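PDB 6RQA: iminosuccinate reductase from Paracoccus denitrificans, which reduces iminosuccinate to L-aspartate with NADH, regenerating the amino donor for the first step of the beta-hydroxyaspartate cycle that assimilates glyoxylate. Local coordinates for residues Leu127-Arg131 / Gln318-Ala323; Val84-Gly90 / Gln105-Phe111; Phe40-Glu44 / Ala137-Tyr142. All blocks are in the same frame, centred on the assembly; numbering follows the deposited sequence.

Interaction 1 (Leu127-Arg131 / Gln318-Ala323); sequences LTALR and QDLAVA
OD1 of Asp319 is gripped from two directions: Arg131 reaches it from segment 127-131, and Lys88 adds a salt bridge from a neighbouring strand. Arg131 takes the carboxylate side-on. Its NE meets Asp319 OD1 at 2.5 Å with a nearly straight N-H (165°), the oxygen lying in the guanidinium plane although NE itself stands above the carboxylate plane. Arg131 NH1 bonds to Asp319 OD2 at 2.9 Å on that oxygen's syn side and adds a weak bond to OD1. The two flat groups are therefore twisted rather than coplanar, their planes 57° apart. A bend at chi2 folds the Arg131 chain so that its CD passes 3.7 Å from Gln318 CB, while CG2 of Thr128 covers one guanidinium face near its rim. The Gln318 amide oxygen is bonded to Val315 N. Beyond this polar end the two helical segments, at 104° to each other, close through hydrocarbon: Leu127 spreads its two methyls over neighbouring residues, CD1 3.7 Å from Ala323 CB and CD2 3.9 Å from Val322 CG2. Thr128 OG1 bonds to Gly124 O and to Lys88, the probable proton donor/acceptor. Arg131 also binds NAD, so one buried carboxylate joins a cofactor-binding arginine to that lysine, and its charge probably helps hold the guanidinium in place.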
ATOM      1  N   LEU A 127       0.316  -7.790 -17.085  1.00 32.69           N
ATOM      2  CA  LEU A 127       1.309  -6.720 -17.046  1.00 29.98           C
ATOM      3  C   LEU A 127       2.561  -7.155 -16.293  1.00 35.39           C
ATOM      4  O   LEU A 127       3.682  -6.832 -16.704  1.00 30.32           O
ATOM      5  CB  LEU A 127       0.713  -5.464 -16.411  1.00 29.83           C
ATOM      6  CG  LEU A 127      -0.273  -4.650 -17.250  1.00 40.86           C
ATOM      7  CD1 LEU A 127      -0.647  -3.361 -16.533  1.00 33.16           C
ATOM      8  CD2 LEU A 127       0.309  -4.351 -18.622  1.00 46.35           C
ATOM      9  N   THR A 128       2.390  -7.892 -15.193  1.00 29.92           N
ATOM     10  CA  THR A 128       3.539  -8.325 -14.402  1.00 32.60           C
ATOM     11  C   THR A 128       4.476  -9.201 -15.224  1.00 36.00           C
ATOM     12  O   THR A 128       5.694  -8.989 -15.234  1.00 40.86           O
ATOM     13  CB  THR A 128       3.069  -9.071 -13.152  1.00 34.79           C
ATOM     14  OG1 THR A 128       2.212  -8.222 -12.379  1.00 35.97           O
ATOM     15  CG2 THR A 128       4.262  -9.483 -12.303  1.00 23.73           C
ATOM     16  N   ALA A 129       3.923 -10.193 -15.926  1.00 28.48           N
ATOM     17  CA  ALA A 129       4.756 -11.069 -16.744  1.00 28.86           C
ATOM     18  C   ALA A 129       5.437 -10.297 -17.865  1.00 32.55           C
ATOM     19  O   ALA A 129       6.589 -10.580 -18.214  1.00 47.40           O
ATOM     20  CB  ALA A 129       3.917 -12.215 -17.311  1.00 26.42           C
ATOM     21  N   LEU A 130       4.745  -9.309 -18.436  1.00 31.59           N
ATOM     22  CA  LEU A 130       5.317  -8.543 -19.539  1.00 34.12           C
ATOM     23  C   LEU A 130       6.485  -7.680 -19.073  1.00 38.10           C
ATOM     24  O   LEU A 130       7.556  -7.691 -19.690  1.00 45.97           O
ATOM     25  CB  LEU A 130       4.238  -7.686 -20.197  1.00 35.97           C
ATOM     26  CG  LEU A 130       3.230  -8.447 -21.058  1.00 42.19           C
ATOM     27  CD1 LEU A 130       2.191  -7.497 -21.619  1.00 28.49           C
ATOM     28  CD2 LEU A 130       3.938  -9.199 -22.177  1.00 45.30           C
ATOM     29  N   ARG A 131       6.300  -6.918 -17.989  1.00 24.07           N
ATOM     30  CA  ARG A 131       7.386  -6.054 -17.531  1.00 41.22           C
ATOM     31  C   ARG A 131       8.543  -6.866 -16.960  1.00 39.62           C
ATOM     32  O   ARG A 131       9.696  -6.425 -17.026  1.00 32.93           O
ATOM     33  CB  ARG A 131       6.876  -5.030 -16.509  1.00 39.59           C
ATOM     34  CG  ARG A 131       6.197  -5.588 -15.258  1.00 37.43           C
ATOM     35  CD  ARG A 131       7.187  -5.927 -14.152  1.00 23.77           C
ATOM     36  NE  ARG A 131       6.557  -5.944 -12.837  1.00 33.53           N
ATOM     37  CZ  ARG A 131       7.113  -6.465 -11.749  1.00 39.81           C
ATOM     38  NH1 ARG A 131       6.468  -6.429 -10.591  1.00 52.47           N
ATOM     39  NH2 ARG A 131       8.309  -7.032 -11.820  1.00 43.34           N
ATOM     40  N   GLN A 318       8.249  -0.510 -12.572  1.00 30.36           N
ATOM     41  CA  GLN A 318       8.048  -1.311 -13.775  1.00 30.00           C
ATOM     42  C   GLN A 318       6.565  -1.543 -14.037  1.00 26.13           C
ATOM     43  O   GLN A 318       6.101  -1.419 -15.177  1.00 23.52           O
ATOM     44  CB  GLN A 318       8.790  -2.642 -13.647  1.00 39.81           C
ATOM     45  CG  GLN A 318      10.302  -2.503 -13.620  1.00 43.63           C
ATOM     46  CD  GLN A 318      10.993  -3.757 -13.122  1.00 40.72           C
ATOM     47  OE1 GLN A 318      10.382  -4.593 -12.458  1.00 41.08           O
ATOM     48  NE2 GLN A 318      12.274  -3.893 -13.440  1.00 46.03           N
ATOM     49  N   ASP A 319       5.805  -1.872 -12.989  1.00 30.22           N
ATOM     50  CA  ASP A 319       4.361  -2.016 -13.137  1.00 30.68           C
ATOM     51  C   ASP A 319       3.709  -0.687 -13.501  1.00 38.69           C
ATOM     52  O   ASP A 319       2.814  -0.639 -14.352  1.00 31.73           O
ATOM     53  CB  ASP A 319       3.756  -2.568 -11.846  1.00 39.22           C
ATOM     54  CG  ASP A 319       4.378  -3.883 -11.425  1.00 52.01           C
ATOM     55  OD1 ASP A 319       4.347  -4.842 -12.226  1.00 55.41           O
ATOM     56  OD2 ASP A 319       4.905  -3.954 -10.294  1.00 47.98           O
ATOM     57  N   LEU A 320       4.147   0.403 -12.868  1.00 44.44           N
ATOM     58  CA  LEU A 320       3.563   1.709 -13.154  1.00 29.16           C
ATOM     59  C   LEU A 320       3.824   2.130 -14.593  1.00 27.10           C
ATOM     60  O   LEU A 320       2.926   2.642 -15.272  1.00 37.71           O
ATOM     61  CB  LEU A 320       4.110   2.755 -12.183  1.00 31.33           C
ATOM     62  CG  LEU A 320       3.783   2.574 -10.699  1.00 42.85           C
ATOM     63  CD1 LEU A 320       4.377   3.708  -9.880  1.00 34.53           C
ATOM     64  CD2 LEU A 320       2.280   2.487 -10.486  1.00 44.94           C
ATOM     65  N   ALA A 321       5.049   1.917 -15.080  1.00 32.70           N
ATOM     66  CA  ALA A 321       5.392   2.345 -16.432  1.00 28.48           C
ATOM     67  C   ALA A 321       4.605   1.570 -17.479  1.00 34.22           C
ATOM     68  O   ALA A 321       4.126   2.152 -18.459  1.00 38.02           O
ATOM     69  CB  ALA A 321       6.893   2.186 -16.669  1.00 24.33           C
ATOM     70  N   VAL A 322       4.457   0.259 -17.289  1.00 31.36           N
ATOM     71  CA  VAL A 322       3.763  -0.544 -18.286  1.00 31.50           C
ATOM     72  C   VAL A 322       2.254  -0.339 -18.196  1.00 36.14           C
ATOM     73  O   VAL A 322       1.541  -0.515 -19.191  1.00 44.23           O
ATOM     74  CB  VAL A 322       4.152  -2.027 -18.140  1.00 37.00           C
ATOM     75  CG1 VAL A 322       3.474  -2.655 -16.928  1.00 42.63           C
ATOM     76  CG2 VAL A 322       3.824  -2.796 -19.408  1.00 58.82           C
ATOM     77  N   ALA A 323       1.743   0.054 -17.026  1.00 29.31           N
ATOM     78  CA  ALA A 323       0.311   0.304 -16.893  1.00 33.97           C
ATOM     79  C   ALA A 323      -0.071   1.673 -17.440  1.00 47.19           C
ATOM     80  O   ALA A 323      -1.146   1.830 -18.028  1.00 59.35           O
ATOM     81  CB  ALA A 323      -0.118   0.179 -15.432  1.00 23.03           C
TER

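Interaction 2 (Val84-Gly90 / Gln105-Phe111)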
ATOM      1  N   VAL A  84       4.123   9.910 -13.295  1.00 36.55           N
ATOM      2  CA  VAL A  84       3.335   8.706 -13.068  1.00 31.34           C
ATOM      3  C   VAL A  84       3.452   8.345 -11.595  1.00 27.54           C
ATOM      4  O   VAL A  84       4.562   8.284 -11.052  1.00 24.34           O
ATOM      5  CB  VAL A  84       3.804   7.544 -13.963  1.00 35.49           C
ATOM      6  CG1 VAL A  84       2.958   6.302 -13.719  1.00 29.64           C
ATOM      7  CG2 VAL A  84       3.750   7.954 -15.427  1.00 34.33           C
ATOM      8  N   LEU A  85       2.311   8.115 -10.952  1.00 28.73           N
ATOM      9  CA  LEU A  85       2.260   7.859  -9.521  1.00 23.65           C
ATOM     10  C   LEU A  85       1.219   6.789  -9.239  1.00 30.11           C
ATOM     11  O   LEU A  85       0.143   6.785  -9.845  1.00 35.75           O
ATOM     12  CB  LEU A  85       1.924   9.139  -8.739  1.00 24.69           C
ATOM     13  CG  LEU A  85       1.740   9.022  -7.223  1.00 23.65           C
ATOM     14  CD1 LEU A  85       3.057   8.683  -6.542  1.00 23.64           C
ATOM     15  CD2 LEU A  85       1.153  10.304  -6.656  1.00 37.52           C
ATOM     16  N   GLY A  86       1.541   5.887  -8.325  1.00 26.64           N
ATOM     17  CA  GLY A  86       0.577   4.870  -7.942  1.00 36.86           C
ATOM     18  C   GLY A  86       1.269   3.679  -7.300  1.00 37.25           C
ATOM     19  O   GLY A  86       2.334   3.815  -6.698  1.00 34.75           O
ATOM     20  N   LEU A  87       0.635   2.520  -7.452  1.00 30.90           N
ATOM     21  CA  LEU A  87       1.120   1.294  -6.838  1.00 40.65           C
ATOM     22  C   LEU A  87       0.466   0.103  -7.520  1.00 35.84           C
ATOM     23  O   LEU A  87      -0.552   0.236  -8.205  1.00 38.40           O
ATOM     24  CB  LEU A  87       0.823   1.258  -5.335  1.00 35.04           C
ATOM     25  CG  LEU A  87      -0.637   0.962  -4.968  1.00 35.82           C
ATOM     26  CD1 LEU A  87      -0.731   0.378  -3.572  1.00 23.89           C
ATOM     27  CD2 LEU A  87      -1.508   2.206  -5.081  1.00 37.09           C
ATOM     28  N   LYS A  88       1.065  -1.065  -7.319  1.00 37.29           N
ATOM     29  CA  LYS A  88       0.438  -2.338  -7.642  1.00 29.96           C
ATOM     30  C   LYS A  88       0.128  -3.059  -6.340  1.00 32.84           C
ATOM     31  O   LYS A  88       1.004  -3.199  -5.480  1.00 37.42           O
ATOM     32  CB  LYS A  88       1.333  -3.205  -8.531  1.00 32.31           C
ATOM     33  CG  LYS A  88       0.626  -4.450  -9.061  1.00 40.87           C
ATOM     34  CD  LYS A  88       1.510  -5.273  -9.987  1.00 33.05           C
ATOM     35  CE  LYS A  88       2.592  -6.009  -9.215  1.00 32.32           C
ATOM     36  NZ  LYS A  88       3.446  -6.828 -10.118  1.00 25.49           N
ATOM     37  N   ALA A  89      -1.119  -3.494  -6.191  1.00 25.77           N
ATOM     38  CA  ALA A  89      -1.567  -4.198  -5.002  1.00 27.24           C
ATOM     39  C   ALA A  89      -1.969  -5.619  -5.367  1.00 38.02           C
ATOM     40  O   ALA A  89      -2.444  -5.881  -6.476  1.00 32.59           O
ATOM     41  CB  ALA A  89      -2.741  -3.472  -4.335  1.00 24.66           C
ATOM     42  N   GLY A  90      -1.776  -6.534  -4.422  1.00 37.23           N
ATOM     43  CA  GLY A  90      -2.085  -7.931  -4.643  1.00 36.84           C
ATOM     44  C   GLY A  90      -0.976  -8.841  -4.163  1.00 37.33           C
ATOM     45  O   GLY A  90      -0.221  -8.478  -3.256  1.00 37.07           O
ATOM     46  N   GLN A 105      -2.177 -12.703  -8.311  1.00 38.79           N
ATOM     47  CA  GLN A 105      -3.229 -11.718  -8.524  1.00 41.31           C
ATOM     48  C   GLN A 105      -2.693 -10.346  -8.149  1.00 42.25           C
ATOM     49  O   GLN A 105      -2.147 -10.170  -7.055  1.00 43.38           O
ATOM     50  CB  GLN A 105      -4.478 -12.044  -7.698  1.00 38.06           C
ATOM     51  CG  GLN A 105      -5.110 -13.386  -8.027  1.00 32.51           C
ATOM     52  CD  GLN A 105      -5.702 -13.424  -9.421  1.00 39.63           C
ATOM     53  OE1 GLN A 105      -6.177 -12.411  -9.935  1.00 40.60           O
ATOM     54  NE2 GLN A 105      -5.675 -14.597 -10.041  1.00 46.09           N
ATOM     55  N   SER A 106      -2.846  -9.382  -9.053  1.00 39.79           N
ATOM     56  CA  SER A 106      -2.341  -8.041  -8.807  1.00 32.99           C
ATOM     57  C   SER A 106      -3.155  -7.041  -9.614  1.00 35.95           C
ATOM     58  O   SER A 106      -3.824  -7.393 -10.589  1.00 32.29           O
ATOM     59  CB  SER A 106      -0.851  -7.927  -9.153  1.00 41.04           C
ATOM     60  OG  SER A 106      -0.626  -8.168 -10.530  1.00 58.65           O
ATOM     61  N   THR A 107      -3.089  -5.780  -9.186  1.00 32.17           N
ATOM     62  CA  THR A 107      -3.831  -4.697  -9.817  1.00 23.32           C
ATOM     63  C   THR A 107      -3.058  -3.402  -9.629  1.00 31.12           C
ATOM     64  O   THR A 107      -2.613  -3.103  -8.516  1.00 24.92           O
ATOM     65  CB  THR A 107      -5.236  -4.565  -9.220  1.00 34.81           C
ATOM     66  OG1 THR A 107      -5.897  -5.835  -9.274  1.00 39.36           O
ATOM     67  CG2 THR A 107      -6.053  -3.540  -9.991  1.00 31.57           C
ATOM     68  N   VAL A 108      -2.899  -2.641 -10.708  1.00 33.11           N
ATOM     69  CA  VAL A 108      -2.183  -1.372 -10.677  1.00 35.21           C
ATOM     70  C   VAL A 108      -3.195  -0.244 -10.542  1.00 44.24           C
ATOM     71  O   VAL A 108      -4.180  -0.190 -11.290  1.00 36.32           O
ATOM     72  CB  VAL A 108      -1.317  -1.184 -11.934  1.00 33.83           C
ATOM     73  CG1 VAL A 108      -0.560   0.137 -11.856  1.00 27.23           C
ATOM     74  CG2 VAL A 108      -0.351  -2.345 -12.094  1.00 24.17           C
ATOM     75  N   PHE A 109      -2.957   0.650  -9.585  1.00 33.11           N
ATOM     76  CA  PHE A 109      -3.776   1.840  -9.393  1.00 34.54           C
ATOM     77  C   PHE A 109      -2.905   3.061  -9.646  1.00 30.94           C
ATOM     78  O   PHE A 109      -1.906   3.267  -8.950  1.00 25.05           O
ATOM     79  CB  PHE A 109      -4.371   1.887  -7.984  1.00 36.96           C
ATOM     80  CG  PHE A 109      -5.121   0.644  -7.598  1.00 36.28           C
ATOM     81  CD1 PHE A 109      -6.363   0.368  -8.146  1.00 31.62           C
ATOM     82  CD2 PHE A 109      -4.590  -0.243  -6.676  1.00 28.15           C
ATOM     83  CE1 PHE A 109      -7.058  -0.776  -7.786  1.00 34.05           C
ATOM     84  CE2 PHE A 109      -5.279  -1.385  -6.313  1.00 32.62           C
ATOM     85  CZ  PHE A 109      -6.514  -1.652  -6.868  1.00 27.50           C
ATOM     86  N   LEU A 110      -3.277   3.858 -10.642  1.00 32.11           N
ATOM     87  CA  LEU A 110      -2.560   5.081 -10.973  1.00 34.26           C
ATOM     88  C   LEU A 110      -3.270   6.280 -10.360  1.00 46.65           C
ATOM     89  O   LEU A 110      -4.501   6.319 -10.287  1.00 37.42           O
ATOM     90  CB  LEU A 110      -2.445   5.256 -12.489  1.00 32.39           C
ATOM     91  CG  LEU A 110      -1.689   4.157 -13.238  1.00 38.29           C
ATOM     92  CD1 LEU A 110      -1.618   4.465 -14.725  1.00 39.76           C
ATOM     93  CD2 LEU A 110      -0.298   3.976 -12.658  1.00 29.15           C
ATOM     94  N   PHE A 111      -2.482   7.254  -9.912  1.00 44.84           N
ATOM     95  CA  PHE A 111      -3.000   8.461  -9.290  1.00 23.67           C
ATOM     96  C   PHE A 111      -2.447   9.681 -10.007  1.00 24.12           C
ATOM     97  O   PHE A 111      -1.339   9.655 -10.549  1.00 34.60           O
ATOM     98  CB  PHE A 111      -2.642   8.524  -7.797  1.00 23.47           C
ATOM     99  CG  PHE A 111      -3.447   7.590  -6.936  1.00 32.91           C
ATOM    100  CD1 PHE A 111      -3.241   6.221  -6.991  1.00 32.44           C
ATOM    101  CD2 PHE A 111      -4.404   8.083  -6.063  1.00 33.19           C
ATOM    102  CE1 PHE A 111      -3.979   5.362  -6.198  1.00 31.78           C
ATOM    103  CE2 PHE A 111      -5.143   7.230  -5.267  1.00 28.37           C
ATOM    104  CZ  PHE A 111      -4.930   5.867  -5.335  1.00 31.25           C
TER
HETATM  105  O   HOH W   1      -0.303   8.511 -13.039  1.00 27.51           O
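Lys88 lies along Ser106, its CD 3.6 Å from both CB and OG of the serine, while its CG rests 3.8 Å from Val108 CG2. The chain leaves with CG anti to the backbone N (chi1 -171°) and bends at chi3 (73°), carrying NZ beyond the strand to Thr128. Leu110 occupies the same face, where its side chain runs at a slant to that of Val84, Leu110 CD2 4.1 Å from Val84 CG1, and helix 316-333 covers it. The two strands form an antiparallel beta hairpin within the mixed sheet, and reciprocal backbone bonds join Leu87 with Phe109 (Phe109 N to Leu87 O, 2.8 Å) and Ala89 with Thr107. Gly86 faces Leu110 in a non-hydrogen-bonded pair, CA to CA 4.4 Å, with backbone angles that suit glycine. On the reverse face Phe109 presents its ring edge: Ala89 CB abuts Phe109 CE2 at 3.8 Å, near the ring plane, and Leu87 CD2 also approaches that rim. The same Leu87 methyl reaches obliquely to Phe111 CE1 at 4.2 Å. This face packs against the second subunit, where Phe109 stacks on Phe109 of that subunit and Phe111 meets its Tyr72.

Interaction 3 (Phe40-Glu44 / Ala137-Tyr142); sequences FEAIE and AVSIKY
The Phe40 ring reaches into helix segment 137-142 with its rim, meeting backbone and side chain together. CE1 of Phe40 lies 3.5 Å from the carbonyl carbon of Ala137, which is in the ring plane, and CD1 is 3.7 Å from Ala137 CB. Further round, Lys141 CD, at the ring edge, is 3.6 Å from Phe40 CZ, the two side chains crossing at about a right angle. The face is used as well: Val138 CG2 sits 4.1 Å from the Phe40 centroid in an off-centre CH-pi contact, and this methyl also packs on CA and CB of Glu44. A chi1 near 180° (-177°) extends Phe40 away from its own backbone N and out to the other helix. One turn later, an extended chain lets Glu44 span the gap, and its OE1 receives two donors. NZ of Lys141 approaches OE1 on the syn side at 3.0 Å, forming a salt bridge, whereas Tyr142 OH donates to the same oxygen at 2.9 Å from well above the carboxylate plane. The phenol ring and the carboxylate are steeply inclined, 67° apart. Behind these groups, Val170 of helix 158-170 packs on Phe40, Ala137 and Lys141, while Val295 of helix 291-295 touches Glu44 and Tyr142. The helix segments themselves cross at -76°, consistent with a contact confined to a few side chains. An ammonium group and a phenol hydroxyl on one oxygen would favour the ionised form of Glu44, and their different directions of approach probably restrict rotation of its carboxylate.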
ATOM      1  N   PHE A  40       9.069  -3.138 -23.635  1.00 38.31           N
ATOM      2  CA  PHE A  40      10.512  -2.937 -23.575  1.00 37.83           C
ATOM      3  C   PHE A  40      10.855  -1.456 -23.470  1.00 39.52           C
ATOM      4  O   PHE A  40      11.703  -1.062 -22.661  1.00 35.00           O
ATOM      5  CB  PHE A  40      11.181  -3.562 -24.800  1.00 32.89           C
ATOM      6  CG  PHE A  40      12.682  -3.476 -24.782  1.00 30.59           C
ATOM      7  CD1 PHE A  40      13.437  -4.481 -24.203  1.00 27.57           C
ATOM      8  CD2 PHE A  40      13.336  -2.392 -25.345  1.00 27.78           C
ATOM      9  CE1 PHE A  40      14.816  -4.406 -24.183  1.00 42.97           C
ATOM     10  CE2 PHE A  40      14.715  -2.310 -25.326  1.00 29.97           C
ATOM     11  CZ  PHE A  40      15.456  -3.319 -24.745  1.00 44.97           C
ATOM     12  N   GLU A  41      10.205  -0.620 -24.284  1.00 34.39           N
ATOM     13  CA  GLU A  41      10.505   0.809 -24.272  1.00 31.90           C
ATOM     14  C   GLU A  41      10.136   1.444 -22.938  1.00 40.02           C
ATOM     15  O   GLU A  41      10.827   2.356 -22.466  1.00 46.16           O
ATOM     16  CB  GLU A  41       9.774   1.511 -25.416  1.00 34.60           C
ATOM     17  CG  GLU A  41      10.183   1.043 -26.802  1.00 55.67           C
ATOM     18  CD  GLU A  41       9.457   1.791 -27.903  1.00 83.28           C
ATOM     19  OE1 GLU A  41       9.878   1.683 -29.075  1.00 92.88           O
ATOM     20  OE2 GLU A  41       8.467   2.490 -27.597  1.00 93.89           O
ATOM     21  N   ALA A  42       9.052   0.980 -22.314  1.00 37.86           N
ATOM     22  CA  ALA A  42       8.645   1.541 -21.029  1.00 34.01           C
ATOM     23  C   ALA A  42       9.633   1.171 -19.931  1.00 42.03           C
ATOM     24  O   ALA A  42      10.052   2.027 -19.143  1.00 41.86           O
ATOM     25  CB  ALA A  42       7.238   1.067 -20.670  1.00 25.07           C
ATOM     26  N   ILE A  43      10.028  -0.103 -19.874  1.00 37.12           N
ATOM     27  CA  ILE A  43      10.899  -0.564 -18.798  1.00 36.25           C
ATOM     28  C   ILE A  43      12.317  -0.039 -18.985  1.00 34.65           C
ATOM     29  O   ILE A  43      13.001   0.298 -18.011  1.00 36.33           O
ATOM     30  CB  ILE A  43      10.861  -2.102 -18.713  1.00 41.88           C
ATOM     31  CG1 ILE A  43       9.436  -2.576 -18.417  1.00 40.81           C
ATOM     32  CG2 ILE A  43      11.823  -2.609 -17.657  1.00 31.73           C
ATOM     33  CD1 ILE A  43       8.777  -1.855 -17.264  1.00 33.09           C
ATOM     34  N   GLU A  44      12.782   0.041 -20.234  1.00 41.57           N
ATOM     35  CA  GLU A  44      14.103   0.605 -20.491  1.00 39.03           C
ATOM     36  C   GLU A  44      14.188   2.046 -20.006  1.00 38.26           C
ATOM     37  O   GLU A  44      15.170   2.439 -19.366  1.00 34.38           O
ATOM     38  CB  GLU A  44      14.430   0.519 -21.982  1.00 35.43           C
ATOM     39  CG  GLU A  44      15.628   1.348 -22.408  1.00 32.43           C
ATOM     40  CD  GLU A  44      15.942   1.196 -23.882  1.00 47.66           C
ATOM     41  OE1 GLU A  44      16.930   0.507 -24.214  1.00 49.21           O
ATOM     42  OE2 GLU A  44      15.195   1.759 -24.710  1.00 44.59           O
ATOM     43  N   ALA A 137      14.943  -8.492 -20.806  1.00 27.75           N
ATOM     44  CA  ALA A 137      15.383  -8.139 -22.152  1.00 32.02           C
ATOM     45  C   ALA A 137      16.260  -6.893 -22.151  1.00 34.04           C
ATOM     46  O   ALA A 137      17.173  -6.780 -22.978  1.00 35.98           O
ATOM     47  CB  ALA A 137      14.172  -7.941 -23.065  1.00 31.78           C
ATOM     48  N   VAL A 138      16.002  -5.952 -21.239  1.00 30.04           N
ATOM     49  CA  VAL A 138      16.844  -4.762 -21.142  1.00 36.20           C
ATOM     50  C   VAL A 138      18.258  -5.147 -20.727  1.00 37.22           C
ATOM     51  O   VAL A 138      19.243  -4.655 -21.292  1.00 34.59           O
ATOM     52  CB  VAL A 138      16.222  -3.741 -20.169  1.00 31.91           C
ATOM     53  CG1 VAL A 138      17.190  -2.598 -19.905  1.00 34.56           C
ATOM     54  CG2 VAL A 138      14.911  -3.208 -20.727  1.00 27.38           C
ATOM     55  N   SER A 139      18.382  -6.039 -19.740  1.00 34.68           N
ATOM     56  CA  SER A 139      19.702  -6.505 -19.330  1.00 34.69           C
ATOM     57  C   SER A 139      20.413  -7.233 -20.461  1.00 44.45           C
ATOM     58  O   SER A 139      21.640  -7.153 -20.575  1.00 46.21           O
ATOM     59  CB  SER A 139      19.587  -7.415 -18.108  1.00 41.12           C
ATOM     60  OG  SER A 139      19.006  -8.659 -18.455  1.00 45.33           O
ATOM     61  N   ILE A 140      19.663  -7.947 -21.304  1.00 41.80           N
ATOM     62  CA  ILE A 140      20.270  -8.619 -22.450  1.00 35.19           C
ATOM     63  C   ILE A 140      20.833  -7.594 -23.426  1.00 40.77           C
ATOM     64  O   ILE A 140      21.980  -7.700 -23.873  1.00 42.46           O
ATOM     65  CB  ILE A 140      19.249  -9.548 -23.131  1.00 42.86           C
ATOM     66  CG1 ILE A 140      18.896 -10.720 -22.214  1.00 42.50           C
ATOM     67  CG2 ILE A 140      19.787 -10.054 -24.461  1.00 39.95           C
ATOM     68  CD1 ILE A 140      17.870 -11.660 -22.801  1.00 47.88           C
ATOM     69  N   LYS A 141      20.037  -6.576 -23.760  1.00 36.89           N
ATOM     70  CA  LYS A 141      20.477  -5.576 -24.728  1.00 44.56           C
ATOM     71  C   LYS A 141      21.753  -4.870 -24.282  1.00 46.58           C
ATOM     72  O   LYS A 141      22.583  -4.503 -25.122  1.00 44.16           O
ATOM     73  CB  LYS A 141      19.365  -4.555 -24.967  1.00 43.48           C
ATOM     74  CG  LYS A 141      19.720  -3.465 -25.966  1.00 44.17           C
ATOM     75  CD  LYS A 141      18.639  -2.401 -26.028  1.00 55.53           C
ATOM     76  CE  LYS A 141      19.043  -1.250 -26.936  1.00 50.15           C
ATOM     77  NZ  LYS A 141      18.003  -0.184 -26.971  1.00 47.71           N
ATOM     78  N   TYR A 142      21.940  -4.685 -22.974  1.00 47.81           N
ATOM     79  CA  TYR A 142      23.055  -3.900 -22.466  1.00 48.33           C
ATOM     80  C   TYR A 142      24.174  -4.724 -21.842  1.00 51.25           C
ATOM     81  O   TYR A 142      25.235  -4.162 -21.548  1.00 65.57           O
ATOM     82  CB  TYR A 142      22.556  -2.873 -21.436  1.00 44.83           C
ATOM     83  CG  TYR A 142      21.766  -1.731 -22.041  1.00 37.62           C
ATOM     84  CD1 TYR A 142      22.411  -0.623 -22.578  1.00 37.86           C
ATOM     85  CD2 TYR A 142      20.378  -1.758 -22.073  1.00 40.36           C
ATOM     86  CE1 TYR A 142      21.696   0.423 -23.134  1.00 32.50           C
ATOM     87  CE2 TYR A 142      19.653  -0.716 -22.627  1.00 30.76           C
ATOM     88  CZ  TYR A 142      20.318   0.371 -23.154  1.00 42.85           C
ATOM     89  OH  TYR A 142      19.603   1.410 -23.706  1.00 43.37           O
TER

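Along the chain, interaction 2 closes before interaction 1 opens and is nested inside the loop closed by interaction 3, whereas the segments of interactions 1 and 3 alternate. Both of the latter use helix 125-143, which leads from strand 118-123 of the mixed sheet to strand 150-154 of the parallel, NAD-binding sheet; helix 316-333 makes the return passage. Interaction 1 thus lies between the two sheets. Its centre is about 10 Å from that of interaction 2, which it touches, and about 13 Å from that of interaction 3, where Ile43 CD1 packs against Arg131 and Gln318. Interactions 2 and 3 do not touch, their nearest atoms being about 9 Å apart. The hairpin bearing the probable catalytic lysine is thereby connected to the cofactor side.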